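Uncharacterized N-acetyltransferase D2E76_00625 (Mycobacteroides abscessus, PDB 6YCA) probably transfers an acetyl group from acetyl coenzyme A to amines, as a GCN5-related N-acetyltransferase of the Eis family that is unable to modify aminoglycosides. Local coordinates at residues Q160-T172 and L289-V301. Sequence-based numbering, arbitrary orientation.
With SO4 (sulfate ion), chain L; SO4 (sulfate ion), chain I.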
loop_
_atom_site.group_PDB
_atom_site.type_symbol
_atom_site.label_atom_id
_atom_site.label_comp_id
_atom_site.label_asym_id
_atom_site.label_seq_id
_atom_site.Cartn_x
_atom_site.Cartn_y
_atom_site.Cartn_z
ATOM N N GLN A 160 6.543 15.661 12.707
ATOM C CA GLN A 160 6.943 14.527 13.535
ATOM C C GLN A 160 7.397 15.101 14.874
ATOM O O GLN A 160 8.503 15.632 14.992
ATOM C CB GLN A 160 8.029 13.699 12.854
ATOM C CG GLN A 160 7.874 12.194 13.072
ATOM C CD GLN A 160 9.171 11.424 12.863
ATOM O OE1 GLN A 160 9.642 10.723 13.765
ATOM N NE2 GLN A 160 9.750 11.543 11.669
ATOM N N ARG A 161 6.523 15.012 15.884
ATOM C CA ARG A 161 6.712 15.771 17.121
ATOM C C ARG A 161 8.026 15.446 17.823
ATOM O O ARG A 161 8.618 16.330 18.450
ATOM C CB ARG A 161 5.532 15.565 18.071
ATOM C CG ARG A 161 5.527 16.510 19.263
ATOM C CD ARG A 161 4.437 16.139 20.245
ATOM N NE ARG A 161 4.713 14.868 20.910
ATOM C CZ ARG A 161 5.447 14.736 22.009
ATOM N NH1 ARG A 161 5.984 15.803 22.584
ATOM N NH2 ARG A 161 5.637 13.534 22.538
ATOM N N ARG A 162 8.481 14.189 17.757
ATOM C CA ARG A 162 9.725 13.821 18.431
ATOM C C ARG A 162 10.912 14.594 17.875
ATOM O O ARG A 162 11.876 14.855 18.601
ATOM C CB ARG A 162 9.962 12.311 18.351
ATOM C CG ARG A 162 10.188 11.768 16.945
ATOM C CD ARG A 162 10.521 10.281 16.971
ATOM N NE ARG A 162 9.347 9.490 17.342
ATOM C CZ ARG A 162 9.118 8.996 18.558
ATOM N NH1 ARG A 162 8.008 8.307 18.794
ATOM N NH2 ARG A 162 9.995 9.192 19.538
ATOM N N ARG A 163 10.869 14.952 16.595
ATOM C CA ARG A 163 11.929 15.715 15.950
ATOM C C ARG A 163 11.724 17.226 16.026
ATOM O O ARG A 163 12.561 17.977 15.509
ATOM C CB ARG A 163 12.049 15.303 14.486
ATOM C CG ARG A 163 12.154 13.818 14.254
ATOM C CD ARG A 163 12.027 13.530 12.772
ATOM N NE ARG A 163 12.982 14.310 11.991
ATOM C CZ ARG A 163 13.092 14.247 10.670
ATOM N NH1 ARG A 163 12.303 13.437 9.976
ATOM N NH2 ARG A 163 13.984 14.998 10.045
ATOM N N ALA A 164 10.634 17.691 16.628
ATOM C CA ALA A 164 10.271 19.109 16.586
ATOM C C ALA A 164 10.573 19.811 17.911
ATOM O O ALA A 164 9.692 20.354 18.570
ATOM C CB ALA A 164 8.806 19.261 16.186
ATOM N N ALA A 165 11.844 19.821 18.291
ATOM C CA ALA A 165 12.245 20.632 19.433
ATOM C C ALA A 165 12.445 22.082 18.994
ATOM O O ALA A 165 12.997 22.333 17.919
ATOM C CB ALA A 165 13.538 20.099 20.036
ATOM N N PRO A 166 12.017 23.050 19.806
ATOM C CA PRO A 166 12.065 24.455 19.378
ATOM C C PRO A 166 13.490 24.963 19.211
ATOM O O PRO A 166 14.381 24.644 20.001
ATOM C CB PRO A 166 11.356 25.197 20.518
ATOM C CG PRO A 166 10.560 24.149 21.227
ATOM C CD PRO A 166 11.364 22.894 21.114
ATOM N N LEU A 167 13.690 25.765 18.161
ATOM C CA LEU A 167 14.992 26.380 17.921
ATOM C C LEU A 167 15.335 27.384 19.013
ATOM O O LEU A 167 16.459 27.400 19.531
ATOM C CB LEU A 167 14.999 27.044 16.545
ATOM C CG LEU A 167 16.309 27.681 16.082
ATOM C CD1 LEU A 167 17.431 26.657 16.060
ATOM C CD2 LEU A 167 16.114 28.300 14.705
ATOM N N ARG A 168 14.383 28.240 19.357
ATOM C CA ARG A 168 14.493 29.157 20.470
ATOM C C ARG A 168 13.445 28.759 21.495
ATOM O O ARG A 168 12.428 28.163 21.132
ATOM C CB ARG A 168 14.222 30.593 20.005
ATOM C CG ARG A 168 15.129 31.051 18.877
ATOM C CD ARG A 168 16.499 31.460 19.378
ATOM N NE ARG A 168 17.351 31.925 18.285
ATOM C CZ ARG A 168 18.285 31.181 17.699
ATOM N NH1 ARG A 168 18.492 29.935 18.104
ATOM N NH2 ARG A 168 19.012 31.680 16.708
ATOM N N PRO A 169 13.661 29.055 22.775
ATOM C CA PRO A 169 12.669 28.670 23.786
ATOM C C PRO A 169 11.320 29.324 23.511
ATOM O O PRO A 169 11.238 30.494 23.130
ATOM C CB PRO A 169 13.286 29.169 25.098
ATOM C CG PRO A 169 14.247 30.233 24.680
ATOM C CD PRO A 169 14.796 29.781 23.364
ATOM N N ILE A 170 10.258 28.542 23.693
ATOM C CA ILE A 170 8.892 28.988 23.449
ATOM C C ILE A 170 8.155 28.998 24.776
ATOM O O ILE A 170 8.094 27.973 25.466
ATOM C CB ILE A 170 8.169 28.065 22.455
ATOM C CG1 ILE A 170 8.828 28.106 21.075
ATOM C CG2 ILE A 170 6.691 28.422 22.374
ATOM C CD1 ILE A 170 8.153 27.191 20.064
ATOM N N ASP A 171 7.592 30.148 25.133
ATOM C CA ASP A 171 6.825 30.239 26.361
ATOM C C ASP A 171 5.425 29.670 26.134
ATOM O O ASP A 171 4.930 29.603 25.007
ATOM C CB ASP A 171 6.719 31.700 26.800
ATOM C CG ASP A 171 6.132 31.856 28.191
ATOM O OD1 ASP A 171 6.087 30.858 28.944
ATOM O OD2 ASP A 171 5.712 32.983 28.527
ATOM N N THR A 172 4.753 29.351 27.241
ATOM C CA THR A 172 3.433 28.714 27.166
ATOM C C THR A 172 2.706 28.788 28.499
ATOM O O THR A 172 1.741 28.043 28.694
ATOM C CB THR A 172 3.545 27.222 26.814
ATOM O OG1 THR A 172 4.736 26.677 27.391
ATOM C CG2 THR A 172 3.511 26.967 25.303
ATOM N N LEU A 289 6.407 27.397 10.286
ATOM C CA LEU A 289 6.680 26.182 11.056
ATOM C C LEU A 289 8.105 25.668 10.895
ATOM O O LEU A 289 8.740 25.349 11.917
ATOM C CB LEU A 289 5.640 25.093 10.765
ATOM C CG LEU A 289 4.231 25.254 11.330
ATOM C CD1 LEU A 289 3.318 24.161 10.804
ATOM C CD2 LEU A 289 4.283 25.203 12.839
ATOM N N PRO A 290 8.667 25.553 9.688
ATOM C CA PRO A 290 10.049 25.062 9.584
ATOM C C PRO A 290 11.057 25.899 10.348
ATOM O O PRO A 290 12.110 25.377 10.730
ATOM C CB PRO A 290 10.326 25.112 8.075
ATOM C CG PRO A 290 8.993 25.023 7.447
ATOM C CD PRO A 290 8.066 25.761 8.359
ATOM N N HIS A 291 10.763 27.167 10.607
ATOM C CA HIS A 291 11.698 28.046 11.292
ATOM C C HIS A 291 11.565 28.011 12.809
ATOM O O HIS A 291 12.352 28.667 13.501
ATOM C CB HIS A 291 11.557 29.473 10.762
ATOM C CG HIS A 291 11.873 29.606 9.306
ATOM N ND1 HIS A 291 13.163 29.579 8.817
ATOM C CD2 HIS A 291 11.067 29.779 8.231
ATOM C CE1 HIS A 291 13.138 29.724 7.505
ATOM N NE2 HIS A 291 11.878 29.848 7.124
ATOM N N LEU A 292 10.592 27.275 13.340
ATOM C CA LEU A 292 10.418 27.171 14.782
ATOM C C LEU A 292 11.239 26.056 15.411
ATOM O O LEU A 292 11.441 26.070 16.629
ATOM C CB LEU A 292 8.944 26.918 15.107
ATOM C CG LEU A 292 8.024 28.130 15.026
ATOM C CD1 LEU A 292 6.587 27.713 15.250
ATOM C CD2 LEU A 292 8.442 29.156 16.050
ATOM N N VAL A 293 11.728 25.105 14.621
ATOM C CA VAL A 293 12.346 23.898 15.150
ATOM C C VAL A 293 13.782 23.797 14.663
ATOM O O VAL A 293 14.131 24.278 13.580
ATOM C CB VAL A 293 11.544 22.634 14.771
ATOM C CG1 VAL A 293 10.227 22.581 15.548
ATOM C CG2 VAL A 293 11.288 22.604 13.272
ATOM N N THR A 294 14.617 23.143 15.476
ATOM C CA THR A 294 16.010 22.925 15.104
ATOM C C THR A 294 16.139 22.003 13.902
ATOM O O THR A 294 17.159 22.060 13.205
ATOM C CB THR A 294 16.797 22.341 16.275
ATOM O OG1 THR A 294 16.326 21.017 16.544
ATOM C CG2 THR A 294 16.617 23.186 17.513
ATOM N N ASP A 295 15.144 21.142 13.664
ATOM C CA ASP A 295 15.126 20.213 12.537
ATOM C C ASP A 295 13.990 20.599 11.604
ATOM O O ASP A 295 12.890 20.036 11.694
ATOM C CB ASP A 295 14.947 18.776 13.036
ATOM C CG ASP A 295 15.180 17.741 11.951
ATOM O OD1 ASP A 295 15.311 18.124 10.772
ATOM O OD2 ASP A 295 15.236 16.537 12.281
ATOM N N PRO A 296 14.221 21.504 10.650
ATOM C CA PRO A 296 13.136 21.911 9.737
ATOM C C PRO A 296 12.490 20.753 8.998
ATOM O O PRO A 296 11.314 20.852 8.618
ATOM C CB PRO A 296 13.828 22.880 8.770
ATOM C CG PRO A 296 15.037 23.365 9.520
ATOM C CD PRO A 296 15.476 22.229 10.393
ATOM N N ARG A 297 13.212 19.655 8.788
ATOM C CA ARG A 297 12.647 18.503 8.097
ATOM C C ARG A 297 11.681 17.700 8.958
ATOM O O ARG A 297 11.073 16.747 8.454
ATOM C CB ARG A 297 13.754 17.620 7.524
ATOM C CG ARG A 297 14.503 18.299 6.398
ATOM C CD ARG A 297 15.648 17.460 5.901
ATOM N NE ARG A 297 16.463 18.200 4.949
ATOM C CZ ARG A 297 17.642 17.786 4.503
ATOM N NH1 ARG A 297 18.148 16.633 4.931
ATOM N NH2 ARG A 297 18.314 18.528 3.633
ATOM N N ALA A 298 11.531 18.055 10.237
ATOM C CA ALA A 298 10.444 17.509 11.036
ATOM C C ALA A 298 9.088 18.013 10.566
ATOM O O ALA A 298 8.063 17.425 10.920
ATOM C CB ALA A 298 10.644 17.871 12.505
ATOM N N VAL A 299 9.060 19.072 9.768
ATOM C CA VAL A 299 7.830 19.655 9.254
ATOM C C VAL A 299 7.794 19.361 7.763
ATOM O O VAL A 299 8.645 19.841 7.004
ATOM C CB VAL A 299 7.768 21.166 9.526
ATOM C CG1 VAL A 299 6.453 21.748 9.027
ATOM C CG2 VAL A 299 7.957 21.451 11.010
ATOM N N ALA A 300 6.820 18.566 7.340
ATOM C CA ALA A 300 6.687 18.163 5.950
ATOM C C ALA A 300 5.393 18.716 5.381
ATOM O O ALA A 300 4.350 18.693 6.043
ATOM C CB ALA A 300 6.681 16.633 5.814
ATOM N N VAL A 301 5.466 19.218 4.152
ATOM C CA VAL A 301 4.283 19.684 3.441
ATOM C C VAL A 301 3.604 18.462 2.830
ATOM O O VAL A 301 4.155 17.815 1.937
ATOM C CB VAL A 301 4.640 20.725 2.376
ATOM C CG1 VAL A 301 3.418 21.064 1.531
ATOM C CG2 VAL A 301 5.199 21.973 3.038
HETATM S S SO4 L . 14.707 13.556 6.630
HETATM O O1 SO4 L . 15.894 14.287 7.076
HETATM O O2 SO4 L . 14.867 12.135 6.935
HETATM O O3 SO4 L . 13.517 14.056 7.310
HETATM O O4 SO4 L . 14.549 13.727 5.187
HETATM S S SO4 I . 21.450 28.193 16.356
HETATM O O1 SO4 I . 22.515 28.475 17.316
HETATM O O2 SO4 I . 20.177 28.643 16.911
HETATM O O3 SO4 I . 21.387 26.757 16.092
HETATM O O4 SO4 I . 21.708 28.898 15.104
#
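Arg163 and Asp295 form a side-on salt bridge: NE and NH2 of Arg163 both donate to OD2 of Asp295, NH2 at 3.0 Å. The acceptor lies in the guanidinium plane, yet the carboxylate is turned 52° against it, and both nitrogens approach from one of its faces. A bend at chi3 (54°) swings the guanidinium over the backbone of Arg297 and Ala298. Arg163 NH1 and NH2 also donate to O3 of a sulfate ion, probably from the crystallisation liquor, so the group is held along two edges.

Nearer the backbone, Arg163 CB rests on Ala298 CB at 3.5 Å, and Ala164 CB meets CG1 of Val293 at 3.7 Å. Leu167 lies across Thr294, its CD1 3.8 Å from Thr294 CG2; with CG anti to the backbone N (chi1 -177°), the second torsion then turns CD1 there.

Pro166 and Val293 make a single beta bridge. Leu167 N donates to Leu292 O at 2.7 Å, and Thr294 N to Ala165 O at 3.0 Å. Gln160 N donates (2.9 Å) to O of Ala298, which closes the 3-10 turn before strand 299-312, antiparallel to strand 149-160.

Arg297 reaches the second subunit, forming a salt bridge with its Asp306 and a hydrogen bond to the backbone O of its Ala137, and Leu167 packs on its Leu387. This is structural packing against the second GNAT region, the side chain of Ala165 about 13 Å from a bound acetyl coenzyme A. It joins the loop after strand 149-160 to the approach to strand 299-312, with Ala164 and Leu292 lying against Leu270 and Val266 of helix 259-270, respectively.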